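Side-chain contacts in hypothetical sugar ABC-transporter sugar binding protein (Arthrobacter globiformis, PDB 7BVT), which binds cyclic alpha-maltosyl-1,6-maltose and probably delivers it, as a solute-binding protein, to an ABC transporter for uptake: residues A46-D49 with T50-S54; S68-L71 with T72-A76; Y233-D236 with L237-G241; F302-S305 with D306-D310; A408-A411 with V412-N415. All coordinates share one frame; numbering follows the deposited sequence.

All five contacts are local, within a helix or, in contact 4, between a loop and its helix. Contacts 1 and 2 each lie on the same side of the chain's centre as contact 4, with centres about 21 Å from its centre. Contacts 2 and 4 touch, Leu74 CD2 lying 4.1 Å from Phe302 CE2. Contact 3 lies across the chain's centre from contacts 1 and 4, with centres 51 and 53 Å away. Contact 5 lies across from contact 1, about 46 Å between centres, and is closest to contact 2, about 25 Å between centres. A glucose unit of the bound glycan lies about 12 Å from the Leu71 side chain, and one about 10 Å from that of Trp234.

Contact 1 of 5, residues A46-D49 with T50-S54; sequences AMVD and TYNAS
Val48 and Asn52 lie alongside each other, one turn apart near the C-terminal end of helix 38-53, the helix of the beta-alpha-beta unit that links strands 28-34 and 58-64. Val48 CG1 is anti to the backbone N (chi1 164°), which sets this methyl 3.6 Å from Asn52 ND2. Asn52 CB already rests 3.3 Å from Val48 O by the helix geometry; with CG anti to the carbonyl carbon (chi1 -82°), CG comes 3.4 Å from that same oxygen and ND2 lies beside the valine methyl. Val48 O also accepts Asn52 N at 2.8 Å in a nearly straight bond (168°). The Asn52 amide reaches beyond the helix, ND2 donating to Ile60 O of strand 58-64, so it ties helix to strand while its flank packs on valine. Tyr51 swings off the helix instead: its ring meets Phe315 edge-to-face, and OH is hydrogen-bonded to Asp314 of helix 306-319. At the end of the segment, Ser54 N and Ser54 OG approach Tyr51 O from the same face of its plane, the hydroxyl at 2.8 Å. A water bridges the polar flank, donating to Asp49 OD1 and accepting from Asn52 ND2 at 3.1 Å.

Contact 2 of 5, residues S68-L71 with T72-A76; sequences SDFL and TKLRA
Phe70 and Leu74, four residues apart in the first turns of helix 70-80, make the closest apolar side-chain contact here, with Leu74 CD1 3.7 Å from Phe70 CE1. The methyl approaches the ring at a slant and also lies 3.8 Å from Phe70 CD1. Different first torsions bring the two together: Phe70 CG stands anti to the backbone N (chi1 -163°), which turns the ring forward along the helix, while Leu74 CG is anti to its carbonyl carbon (chi1 -69°) and leans back. Leu71 CD2 adds a looser touch on the same Leu74 methyl at 4.4 Å.

A second i to i+4 pair joins Leu71 to Arg75. The arginine chain is extended from CG to NE and brings its guanidinium back along the helix, so that NH2 comes 3.9 Å from Leu71 CB. Thr72 OG1 sits at the guanidinium edge, in its plane.

Behind these side chains, the backbone bond from Leu74 N to Phe70 O (3.0 Å) fixes the spacing. One turn earlier, a water links Ser68 O to Thr72 N, accepting from the latter at 3.0 Å. Farther out, Trp33 of strand 28-34 touches both Phe70 and Leu74 and makes a cation-pi contact with Lys73, while Ile97 of helix 94-100 packs on Leu71 and Leu74.

The chemistry thus divides the helix: Phe70 and Leu74 meet carbon to carbon on the buried flank, where dispersion is the likely attraction, whereas the arginine lays one guanidinium face over the backbone carbonyl carbon of Leu71 without a hydrogen bond or ion pair to that residue.

Contact 3 of 5, residues Y233-D236 with L237-G241; sequences YWVD and LIDSG
Carbon-on-ring contact joins Tyr233 to Leu237: Leu237 CD1 sits over one face of the tyrosine ring, 4.0 Å from its centroid and 18° off the normal, a CH-pi interaction displaced toward the CE1 side of the ring. Tyr233 CG is anti to the backbone N (chi1 174°), which carries the ring forward along the axis beneath the leucine methyl. Trp165 stacks with the same tyrosine, and Leu168 of helix 165-179 touches both members of the pair. The neighbouring Trp234 ring meets Phe201 edge-to-face.

A second side-chain pairing mixes apolar and charged groups. Val235 and Asp239 run side by side, with Val235 CG1 3.4 Å from Asp239 OD2.

These pairs belong to the last turns of helix 225-239; the helix gives way at Gly241, whose phi turns positive (81°).

Water carries the polar side-chain link, donating to Asp236 OD1 at 2.9 Å and to Asp239 OD2 at 2.6 Å; it probably eases the repulsion between these two carboxylates, whose oxygens OD1 and OD2 stand 5.1 Å apart. Asp236 OD1 also accepts from Gln232 NE2, and Trp234 NE1 donates to Asn204 OD1.

Among the backbone hydrogen bonds, Leu237 N donates to Tyr233 O; Ser240 N donates to Asp236 O at 3.1 Å, while Gly241 N turns to Ile238 O at 2.9 Å.

Contact 4 of 5, residues F302-S305 with D306-D310; sequences FENS and DAEDD
Ser305 and Glu308 form a capping box at the start of helix 306-319, and the glutamate can be followed outward from its backbone. Glu308 CB lies 3.6 Å from Ser305 OG, and CG comes closer to the same hydroxyl. The chain stays extended beyond CG and points back toward the loop, bringing CD near Asn304 CB. At the tip, OE1 takes two hydrogen bonds, from Ser305 N at 3.1 Å and from Ser305 OG at 2.9 Å. Both donors meet it on the anti side but from opposite faces of the carboxylate plane. The serine hydroxyl completes the box by accepting Glu308 N at 3.0 Å (165°). Its chi1 of 73° places OG between the backbone N and the carbonyl carbon, from where it can serve both partners.

Asp309, one residue on, binds the loop that leaves strand 292-301: OD1 accepts Asn304 N at 3.1 Å through its syn lone pair, while Asp309 N donates to Ser305 O at 2.8 Å. A salt bridge between Asp310 OD1 and Arg109 NH1 lies just beyond.

Several acids gather here, and Glu303 OE2 stands 3.8 Å from Asp309 OD2 with the carboxylate planes only 18° apart. Such crowding of like charge would probably raise the pKa of one, whereas the helix's N-terminal end, and Arg109 through a long, weak ion pair with Asp309, would tend to offset it.

Contact 5 of 5, residues A408-A411 with V412-N415; sequences AVNA and VLKN
Successive i to i+4 bonds carry the backbone of helix 398-415 toward its end, Leu413 N to Val409 O at 2.9 Å and Lys414 N to Asn410 O at 2.8 Å, before Asn415 N to Ala411 O lengthens to a weak 3.3 Å.

The principal side-chain touch is between Val409 and Leu413, which lie alongside each other and point the same way, Val409 CG1 being 3.7 Å from Leu413 CD1. In the valine this methyl is anti to the backbone N (chi1 166°), directed along the helix toward the next turn; in the leucine, CG is anti to the carbonyl carbon (chi1 -67°), which leans CD1 back to meet it. Val412, on an adjoining part of the surface, sets CG2 3.4 Å from Ala408 O.

At the last turn, polar groups replace carbon. Asn415 folds its amide back over the preceding turn, bringing ND2 to within 2.9 Å of Ala411 O. Its other end, OD1, accepts from Lys414 NZ at 3.2 Å, with the ammonium lying in the carbonyl plane. Three bends in the lysine chain, at chi2, chi3 and chi4, curl it round to its neighbour.

Asn410 turns its amide out of the helix, and OD1 accepts from Ala220 N in the loop joining helices 195-207 and 225-239. The apolar strip faces helix 377-392, where Val380 touches Val409, Val412 and Leu413, while Leu213, from the same loop as Ala220, packs on Val409 and Leu413.

Contact 1 of 5, residues A46-D49 with T50-S54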
loop_
_atom_site.group_PDB
_atom_site.type_symbol
_atom_site.label_atom_id
_atom_site.label_comp_id
_atom_site.label_asym_id
_atom_site.label_seq_id
_atom_site.Cartn_x
_atom_site.Cartn_y
_atom_site.Cartn_z
ATOM N N ALA A 46 0.755 11.614 20.757
ATOM C CA ALA A 46 -0.291 11.551 21.807
ATOM C C ALA A 46 -0.381 10.113 22.339
ATOM O O ALA A 46 -0.506 9.911 23.548
ATOM C CB ALA A 46 -1.632 11.991 21.280
ATOM N N MET A 47 -0.254 9.134 21.443
ATOM C CA MET A 47 -0.309 7.702 21.850
ATOM C C MET A 47 0.925 7.338 22.661
ATOM O O MET A 47 0.795 6.540 23.612
ATOM C CB MET A 47 -0.428 6.846 20.599
ATOM C CG MET A 47 -1.585 7.411 19.828
ATOM S SD MET A 47 -2.445 6.192 18.993
ATOM C CE MET A 47 -3.060 5.428 20.482
ATOM N N VAL A 48 2.091 7.850 22.278
ATOM C CA VAL A 48 3.340 7.660 23.056
ATOM C C VAL A 48 3.081 8.264 24.443
ATOM O O VAL A 48 3.404 7.596 25.460
ATOM C CB VAL A 48 4.545 8.259 22.311
ATOM C CG1 VAL A 48 5.760 8.451 23.195
ATOM C CG2 VAL A 48 4.942 7.428 21.095
ATOM N N ASP A 49 2.520 9.472 24.497
ATOM C CA ASP A 49 2.250 10.114 25.821
ATOM C C ASP A 49 1.386 9.203 26.666
ATOM O O ASP A 49 1.712 8.998 27.896
ATOM C CB ASP A 49 1.484 11.434 25.672
ATOM C CG ASP A 49 2.336 12.532 25.110
ATOM O OD1 ASP A 49 3.574 12.361 25.141
ATOM O OD2 ASP A 49 1.707 13.548 24.646
ATOM N N THR A 50 0.307 8.692 26.069
ATOM C CA THR A 50 -0.674 7.820 26.709
ATOM C C THR A 50 0.064 6.596 27.255
ATOM O O THR A 50 -0.097 6.264 28.450
ATOM C CB THR A 50 -1.846 7.503 25.790
ATOM O OG1 THR A 50 -2.530 8.729 25.496
ATOM C CG2 THR A 50 -2.818 6.533 26.408
ATOM N N TYR A 51 0.813 5.885 26.412
ATOM C CA TYR A 51 1.573 4.699 26.878
ATOM C C TYR A 51 2.535 5.044 28.017
ATOM O O TYR A 51 2.573 4.282 29.004
ATOM C CB TYR A 51 2.300 4.072 25.686
ATOM C CG TYR A 51 3.174 2.906 26.057
ATOM C CD1 TYR A 51 2.628 1.664 26.267
ATOM C CD2 TYR A 51 4.538 3.078 26.238
ATOM C CE1 TYR A 51 3.442 0.577 26.566
ATOM C CE2 TYR A 51 5.345 1.996 26.567
ATOM C CZ TYR A 51 4.800 0.744 26.712
ATOM O OH TYR A 51 5.648 -0.303 27.016
ATOM N N ASN A 52 3.315 6.105 27.835
ATOM C CA ASN A 52 4.333 6.552 28.826
ATOM C C ASN A 52 3.639 6.838 30.154
ATOM O O ASN A 52 4.227 6.515 31.181
ATOM C CB ASN A 52 5.105 7.755 28.294
ATOM C CG ASN A 52 6.204 7.298 27.368
ATOM O OD1 ASN A 52 6.541 6.095 27.324
ATOM N ND2 ASN A 52 6.790 8.233 26.631
ATOM N N ALA A 53 2.422 7.361 30.137
ATOM C CA ALA A 53 1.805 7.784 31.417
ATOM C C ALA A 53 1.048 6.615 32.042
ATOM O O ALA A 53 0.678 6.714 33.225
ATOM C CB ALA A 53 0.967 8.999 31.158
ATOM N N SER A 54 0.937 5.477 31.348
ATOM C CA SER A 54 0.063 4.344 31.708
ATOM C C SER A 54 0.864 3.281 32.474
ATOM O O SER A 54 0.280 2.291 32.929
ATOM C CB SER A 54 -0.596 3.776 30.473
ATOM O OG SER A 54 0.302 2.913 29.775
HETATM O O HOH W 1 5.785 11.154 26.724
#

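Contact 2 of 5, residues S68-L71 with T72-A76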
loop_
_atom_site.group_PDB
_atom_site.type_symbol
_atom_site.label_atom_id
_atom_site.label_comp_id
_atom_site.label_asym_id
_atom_site.label_seq_id
_atom_site.Cartn_x
_atom_site.Cartn_y
_atom_site.Cartn_z
ATOM N N SER A 68 12.844 10.512 3.150
ATOM C CA SER A 68 13.922 10.400 2.142
ATOM C C SER A 68 15.283 10.103 2.773
ATOM O O SER A 68 16.139 9.608 2.022
ATOM C CB SER A 68 14.001 11.652 1.273
ATOM O OG SER A 68 14.151 12.813 2.085
ATOM N N ASP A 69 15.474 10.378 4.063
ATOM C CA ASP A 69 16.767 10.214 4.786
ATOM C C ASP A 69 16.791 8.909 5.605
ATOM O O ASP A 69 17.791 8.604 6.198
ATOM C CB ASP A 69 16.986 11.397 5.727
ATOM C CG ASP A 69 17.057 12.734 4.989
ATOM O OD1 ASP A 69 17.569 12.730 3.869
ATOM O OD2 ASP A 69 16.464 13.716 5.486
ATOM N N PHE A 70 15.691 8.178 5.673
ATOM C CA PHE A 70 15.485 7.182 6.769
ATOM C C PHE A 70 16.414 5.978 6.588
ATOM O O PHE A 70 17.096 5.553 7.542
ATOM C CB PHE A 70 13.998 6.788 6.777
ATOM C CG PHE A 70 13.525 6.114 8.041
ATOM C CD1 PHE A 70 13.768 4.763 8.242
ATOM C CD2 PHE A 70 12.771 6.800 8.981
ATOM C CE1 PHE A 70 13.271 4.126 9.368
ATOM C CE2 PHE A 70 12.299 6.158 10.117
ATOM C CZ PHE A 70 12.577 4.820 10.317
ATOM N N LEU A 71 16.461 5.358 5.414
ATOM C CA LEU A 71 17.312 4.182 5.195
ATOM C C LEU A 71 18.778 4.588 5.346
ATOM O O LEU A 71 19.567 3.819 5.909
ATOM C CB LEU A 71 17.053 3.572 3.825
ATOM C CG LEU A 71 15.682 2.931 3.722
ATOM C CD1 LEU A 71 15.472 2.352 2.358
ATOM C CD2 LEU A 71 15.510 1.853 4.790
ATOM N N THR A 72 19.141 5.734 4.797
ATOM C CA THR A 72 20.563 6.138 4.884
ATOM C C THR A 72 20.949 6.371 6.357
ATOM O O THR A 72 22.023 5.972 6.758
ATOM C CB THR A 72 20.859 7.341 3.982
ATOM O OG1 THR A 72 20.616 6.958 2.622
ATOM C CG2 THR A 72 22.300 7.774 4.116
ATOM N N LYS A 73 20.056 6.883 7.175
ATOM C CA LYS A 73 20.326 7.012 8.621
ATOM C C LYS A 73 20.502 5.622 9.257
ATOM O O LYS A 73 21.408 5.417 10.104
ATOM C CB LYS A 73 19.210 7.806 9.271
ATOM C CG LYS A 73 19.428 8.023 10.739
ATOM C CD LYS A 73 18.977 9.297 11.278
ATOM C CE LYS A 73 19.206 9.274 12.771
ATOM N NZ LYS A 73 19.882 10.497 13.235
ATOM N N LEU A 74 19.634 4.674 8.924
ATOM C CA LEU A 74 19.811 3.326 9.508
ATOM C C LEU A 74 21.138 2.686 9.097
ATOM O O LEU A 74 21.763 2.065 9.967
ATOM C CB LEU A 74 18.630 2.462 9.102
ATOM C CG LEU A 74 17.299 2.844 9.716
ATOM C CD1 LEU A 74 16.212 1.945 9.138
ATOM C CD2 LEU A 74 17.299 2.734 11.203
ATOM N N ARG A 75 21.598 2.824 7.835
ATOM C CA ARG A 75 22.871 2.244 7.407
ATOM C C ARG A 75 24.015 2.856 8.230
ATOM O O ARG A 75 24.895 2.136 8.650
ATOM C CB ARG A 75 23.048 2.418 5.900
ATOM C CG ARG A 75 22.052 1.626 5.069
ATOM C CD ARG A 75 22.420 1.716 3.591
ATOM N NE ARG A 75 21.271 1.402 2.724
ATOM C CZ ARG A 75 20.495 2.304 2.104
ATOM N NH1 ARG A 75 20.736 3.605 2.197
ATOM N NH2 ARG A 75 19.490 1.885 1.350
ATOM N N ALA A 76 24.014 4.180 8.401
ATOM C CA ALA A 76 25.076 4.859 9.179
ATOM C C ALA A 76 25.033 4.382 10.648
ATOM O O ALA A 76 26.083 4.079 11.266
ATOM C CB ALA A 76 24.890 6.350 9.073
HETATM O O HOH W 2 17.565 7.143 2.713
#

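Contact 3 of 5, residues Y233-D236 with L237-G241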
loop_
_atom_site.group_PDB
_atom_site.type_symbol
_atom_site.label_atom_id
_atom_site.label_comp_id
_atom_site.label_asym_id
_atom_site.label_seq_id
_atom_site.Cartn_x
_atom_site.Cartn_y
_atom_site.Cartn_z
ATOM N N TYR A 233 -5.472 -5.010 -20.865
ATOM C CA TYR A 233 -6.464 -4.045 -20.311
ATOM C C TYR A 233 -5.893 -2.626 -20.348
ATOM O O TYR A 233 -6.572 -1.687 -20.816
ATOM C CB TYR A 233 -6.862 -4.466 -18.902
ATOM C CG TYR A 233 -7.753 -3.601 -18.049
ATOM C CD1 TYR A 233 -8.961 -3.108 -18.491
ATOM C CD2 TYR A 233 -7.460 -3.476 -16.707
ATOM C CE1 TYR A 233 -9.814 -2.422 -17.648
ATOM C CE2 TYR A 233 -8.307 -2.812 -15.831
ATOM C CZ TYR A 233 -9.501 -2.305 -16.309
ATOM O OH TYR A 233 -10.364 -1.698 -15.444
ATOM N N TRP A 234 -4.705 -2.447 -19.766
ATOM C CA TRP A 234 -4.010 -1.152 -19.830
ATOM C C TRP A 234 -3.884 -0.714 -21.294
ATOM O O TRP A 234 -4.169 0.441 -21.590
ATOM C CB TRP A 234 -2.639 -1.171 -19.129
ATOM C CG TRP A 234 -2.740 -1.181 -17.627
ATOM C CD1 TRP A 234 -3.543 -1.980 -16.839
ATOM C CD2 TRP A 234 -1.951 -0.425 -16.719
ATOM N NE1 TRP A 234 -3.342 -1.704 -15.513
ATOM C CE2 TRP A 234 -2.394 -0.731 -15.412
ATOM C CE3 TRP A 234 -0.975 0.552 -16.877
ATOM C CZ2 TRP A 234 -1.815 -0.162 -14.290
ATOM C CZ3 TRP A 234 -0.408 1.133 -15.767
ATOM C CH2 TRP A 234 -0.853 0.807 -14.479
ATOM N N VAL A 235 -3.397 -1.588 -22.161
ATOM C CA VAL A 235 -3.072 -1.141 -23.549
ATOM C C VAL A 235 -4.374 -0.793 -24.283
ATOM O O VAL A 235 -4.406 0.215 -25.030
ATOM C CB VAL A 235 -2.245 -2.197 -24.289
ATOM C CG1 VAL A 235 -2.141 -1.891 -25.774
ATOM C CG2 VAL A 235 -0.870 -2.311 -23.658
ATOM N N ASP A 236 -5.441 -1.523 -23.982
ATOM C CA ASP A 236 -6.758 -1.255 -24.606
ATOM C C ASP A 236 -7.281 0.094 -24.150
ATOM O O ASP A 236 -7.848 0.820 -24.977
ATOM C CB ASP A 236 -7.810 -2.314 -24.317
ATOM C CG ASP A 236 -7.578 -3.621 -25.037
ATOM O OD1 ASP A 236 -6.714 -3.664 -25.902
ATOM O OD2 ASP A 236 -8.261 -4.596 -24.687
ATOM N N LEU A 237 -7.172 0.415 -22.866
ATOM C CA LEU A 237 -7.577 1.743 -22.312
ATOM C C LEU A 237 -6.791 2.859 -23.004
ATOM O O LEU A 237 -7.385 3.884 -23.353
ATOM C CB LEU A 237 -7.375 1.792 -20.788
ATOM C CG LEU A 237 -8.386 0.961 -20.006
ATOM C CD1 LEU A 237 -7.900 0.702 -18.586
ATOM C CD2 LEU A 237 -9.733 1.694 -19.965
ATOM N N ILE A 238 -5.483 2.676 -23.188
ATOM C CA ILE A 238 -4.617 3.728 -23.780
ATOM C C ILE A 238 -4.969 3.871 -25.267
ATOM O O ILE A 238 -5.132 5.048 -25.692
ATOM C CB ILE A 238 -3.148 3.351 -23.595
ATOM C CG1 ILE A 238 -2.765 3.380 -22.122
ATOM C CG2 ILE A 238 -2.270 4.259 -24.449
ATOM C CD1 ILE A 238 -1.438 2.668 -21.810
ATOM N N ASP A 239 -5.103 2.748 -25.973
ATOM C CA ASP A 239 -5.296 2.697 -27.453
ATOM C C ASP A 239 -6.630 3.376 -27.757
ATOM O O ASP A 239 -6.714 4.057 -28.797
ATOM C CB ASP A 239 -5.229 1.272 -28.029
ATOM C CG ASP A 239 -3.808 0.735 -28.236
ATOM O OD1 ASP A 239 -2.824 1.525 -28.091
ATOM O OD2 ASP A 239 -3.685 -0.501 -28.473
ATOM N N SER A 240 -7.647 3.192 -26.900
ATOM C CA SER A 240 -8.999 3.813 -27.108
ATOM C C SER A 240 -8.942 5.321 -26.877
ATOM O O SER A 240 -9.954 5.980 -27.193
ATOM C CB SER A 240 -10.031 3.167 -26.240
ATOM O OG SER A 240 -9.750 3.351 -24.853
ATOM N N GLY A 241 -7.899 5.847 -26.220
ATOM C CA GLY A 241 -7.870 7.223 -25.708
ATOM C C GLY A 241 -8.589 7.431 -24.383
ATOM O O GLY A 241 -8.534 8.576 -23.875
HETATM O O HOH W 3 -5.746 -2.069 -28.154
#

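Contact 4 of 5, residues F302-S305 with D306-D310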
loop_
_atom_site.group_PDB
_atom_site.type_symbol
_atom_site.label_atom_id
_atom_site.label_comp_id
_atom_site.label_asym_id
_atom_site.label_seq_id
_atom_site.Cartn_x
_atom_site.Cartn_y
_atom_site.Cartn_z
ATOM N N PHE A 302 15.029 -3.738 16.489
ATOM C CA PHE A 302 16.426 -4.151 16.293
ATOM C C PHE A 302 16.867 -4.949 17.541
ATOM O O PHE A 302 16.608 -4.507 18.675
ATOM C CB PHE A 302 17.361 -2.957 16.070
ATOM C CG PHE A 302 17.247 -2.364 14.698
ATOM C CD1 PHE A 302 17.806 -3.013 13.611
ATOM C CD2 PHE A 302 16.506 -1.216 14.484
ATOM C CE1 PHE A 302 17.691 -2.472 12.344
ATOM C CE2 PHE A 302 16.376 -0.690 13.203
ATOM C CZ PHE A 302 16.956 -1.336 12.149
ATOM N N GLU A 303 17.468 -6.116 17.347
ATOM C CA GLU A 303 17.793 -7.023 18.477
ATOM C C GLU A 303 18.912 -6.435 19.327
ATOM O O GLU A 303 19.941 -6.070 18.776
ATOM C CB GLU A 303 18.237 -8.377 17.972
ATOM C CG GLU A 303 18.127 -9.407 19.074
ATOM C CD GLU A 303 18.020 -10.770 18.451
ATOM O OE1 GLU A 303 19.008 -11.174 17.805
ATOM O OE2 GLU A 303 16.915 -11.338 18.507
ATOM N N ASN A 304 18.654 -6.394 20.628
ATOM C CA ASN A 304 19.550 -5.967 21.725
ATOM C C ASN A 304 19.559 -7.136 22.724
ATOM O O ASN A 304 19.857 -8.258 22.269
ATOM C CB ASN A 304 19.094 -4.596 22.235
ATOM C CG ASN A 304 19.362 -3.478 21.240
ATOM O OD1 ASN A 304 18.439 -2.804 20.742
ATOM N ND2 ASN A 304 20.637 -3.222 21.010
ATOM N N SER A 305 19.206 -6.937 23.996
ATOM C CA SER A 305 19.000 -8.045 24.975
ATOM C C SER A 305 17.548 -8.539 24.900
ATOM O O SER A 305 16.720 -7.796 24.360
ATOM C CB SER A 305 19.340 -7.597 26.357
ATOM O OG SER A 305 18.336 -6.719 26.842
ATOM N N ASP A 306 17.224 -9.722 25.437
ATOM C CA ASP A 306 15.820 -10.232 25.409
ATOM C C ASP A 306 14.945 -9.262 26.222
ATOM O O ASP A 306 13.774 -9.150 25.879
ATOM C CB ASP A 306 15.658 -11.671 25.932
ATOM C CG ASP A 306 16.390 -12.766 25.167
ATOM O OD1 ASP A 306 16.445 -12.716 23.928
ATOM O OD2 ASP A 306 16.859 -13.707 25.828
ATOM N N ALA A 307 15.492 -8.613 27.270
ATOM C CA ALA A 307 14.771 -7.634 28.130
ATOM C C ALA A 307 14.436 -6.393 27.293
ATOM O O ALA A 307 13.260 -5.874 27.324
ATOM C CB ALA A 307 15.616 -7.238 29.326
ATOM N N GLU A 308 15.436 -5.879 26.592
ATOM C CA GLU A 308 15.221 -4.666 25.769
ATOM C C GLU A 308 14.273 -5.026 24.611
ATOM O O GLU A 308 13.355 -4.255 24.406
ATOM C CB GLU A 308 16.515 -4.027 25.292
ATOM C CG GLU A 308 17.361 -3.454 26.401
ATOM C CD GLU A 308 18.805 -3.275 25.958
ATOM O OE1 GLU A 308 19.447 -4.288 25.619
ATOM O OE2 GLU A 308 19.258 -2.120 25.881
ATOM N N ASP A 309 14.435 -6.158 23.912
ATOM C CA ASP A 309 13.477 -6.548 22.839
ATOM C C ASP A 309 12.066 -6.628 23.439
ATOM O O ASP A 309 11.085 -6.153 22.809
ATOM C CB ASP A 309 13.804 -7.899 22.224
ATOM C CG ASP A 309 15.131 -7.937 21.544
ATOM O OD1 ASP A 309 15.749 -6.879 21.457
ATOM O OD2 ASP A 309 15.533 -9.056 21.155
ATOM N N ASP A 310 11.929 -7.227 24.620
ATOM C CA ASP A 310 10.587 -7.365 25.244
ATOM C C ASP A 310 10.042 -5.981 25.648
ATOM O O ASP A 310 8.837 -5.811 25.537
ATOM C CB ASP A 310 10.607 -8.333 26.427
ATOM C CG ASP A 310 10.745 -9.805 26.058
ATOM O OD1 ASP A 310 10.499 -10.189 24.868
ATOM O OD2 ASP A 310 11.139 -10.554 26.958
HETATM O O HOH W 4 15.697 -4.076 21.297
#

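Contact 5 of 5, residues A408-A411 with V412-N415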
loop_
_atom_site.group_PDB
_atom_site.type_symbol
_atom_site.label_atom_id
_atom_site.label_comp_id
_atom_site.label_asym_id
_atom_site.label_seq_id
_atom_site.Cartn_x
_atom_site.Cartn_y
_atom_site.Cartn_z
ATOM N N ALA A 408 14.168 -8.933 -17.531
ATOM C CA ALA A 408 14.799 -7.867 -16.740
ATOM C C ALA A 408 14.679 -8.295 -15.276
ATOM O O ALA A 408 15.683 -8.221 -14.537
ATOM C CB ALA A 408 14.159 -6.552 -17.038
ATOM N N VAL A 409 13.476 -8.671 -14.853
ATOM C CA VAL A 409 13.213 -9.019 -13.424
ATOM C C VAL A 409 14.054 -10.236 -13.027
ATOM O O VAL A 409 14.723 -10.238 -11.977
ATOM C CB VAL A 409 11.714 -9.255 -13.186
ATOM C CG1 VAL A 409 11.495 -9.937 -11.839
ATOM C CG2 VAL A 409 10.964 -7.957 -13.296
ATOM N N ASN A 410 14.090 -11.264 -13.865
ATOM C CA ASN A 410 14.823 -12.516 -13.530
ATOM C C ASN A 410 16.311 -12.191 -13.443
ATOM O O ASN A 410 16.965 -12.801 -12.558
ATOM C CB ASN A 410 14.558 -13.619 -14.547
ATOM C CG ASN A 410 13.228 -14.290 -14.339
ATOM O OD1 ASN A 410 12.575 -14.032 -13.344
ATOM N ND2 ASN A 410 12.827 -15.130 -15.281
ATOM N N ALA A 411 16.813 -11.233 -14.225
ATOM C CA ALA A 411 18.266 -10.949 -14.247
ATOM C C ALA A 411 18.594 -10.309 -12.904
ATOM O O ALA A 411 19.655 -10.588 -12.351
ATOM C CB ALA A 411 18.654 -10.048 -15.360
ATOM N N VAL A 412 17.702 -9.457 -12.425
ATOM C CA VAL A 412 17.842 -8.713 -11.143
ATOM C C VAL A 412 17.754 -9.723 -10.000
ATOM O O VAL A 412 18.622 -9.691 -9.088
ATOM C CB VAL A 412 16.779 -7.603 -11.032
ATOM C CG1 VAL A 412 16.645 -7.117 -9.602
ATOM C CG2 VAL A 412 17.116 -6.462 -11.961
ATOM N N LEU A 413 16.807 -10.641 -10.024
ATOM C CA LEU A 413 16.619 -11.621 -8.925
ATOM C C LEU A 413 17.715 -12.684 -8.896
ATOM O O LEU A 413 18.035 -13.147 -7.789
ATOM C CB LEU A 413 15.289 -12.341 -9.087
ATOM C CG LEU A 413 14.060 -11.473 -8.894
ATOM C CD1 LEU A 413 12.815 -12.234 -9.302
ATOM C CD2 LEU A 413 13.971 -11.055 -7.424
ATOM N N LYS A 414 18.104 -13.209 -10.051
ATOM C CA LYS A 414 18.967 -14.418 -10.097
ATOM C C LYS A 414 20.344 -13.937 -9.640
ATOM O O LYS A 414 20.926 -14.536 -8.732
ATOM C CB LYS A 414 18.932 -15.060 -11.489
ATOM C CG LYS A 414 19.213 -16.558 -11.525
ATOM C CD LYS A 414 20.690 -16.908 -11.654
ATOM C CE LYS A 414 21.423 -17.067 -10.334
ATOM N NZ LYS A 414 22.783 -16.467 -10.373
ATOM N N ASN A 415 20.772 -12.792 -10.153
ATOM C CA ASN A 415 22.199 -12.401 -10.123
ATOM C C ASN A 415 22.471 -11.580 -8.854
ATOM O O ASN A 415 23.662 -11.377 -8.545
ATOM C CB ASN A 415 22.559 -11.831 -11.497
ATOM C CG ASN A 415 22.184 -12.810 -12.597
ATOM O OD1 ASN A 415 22.387 -14.022 -12.443
ATOM N ND2 ASN A 415 21.614 -12.318 -13.696
#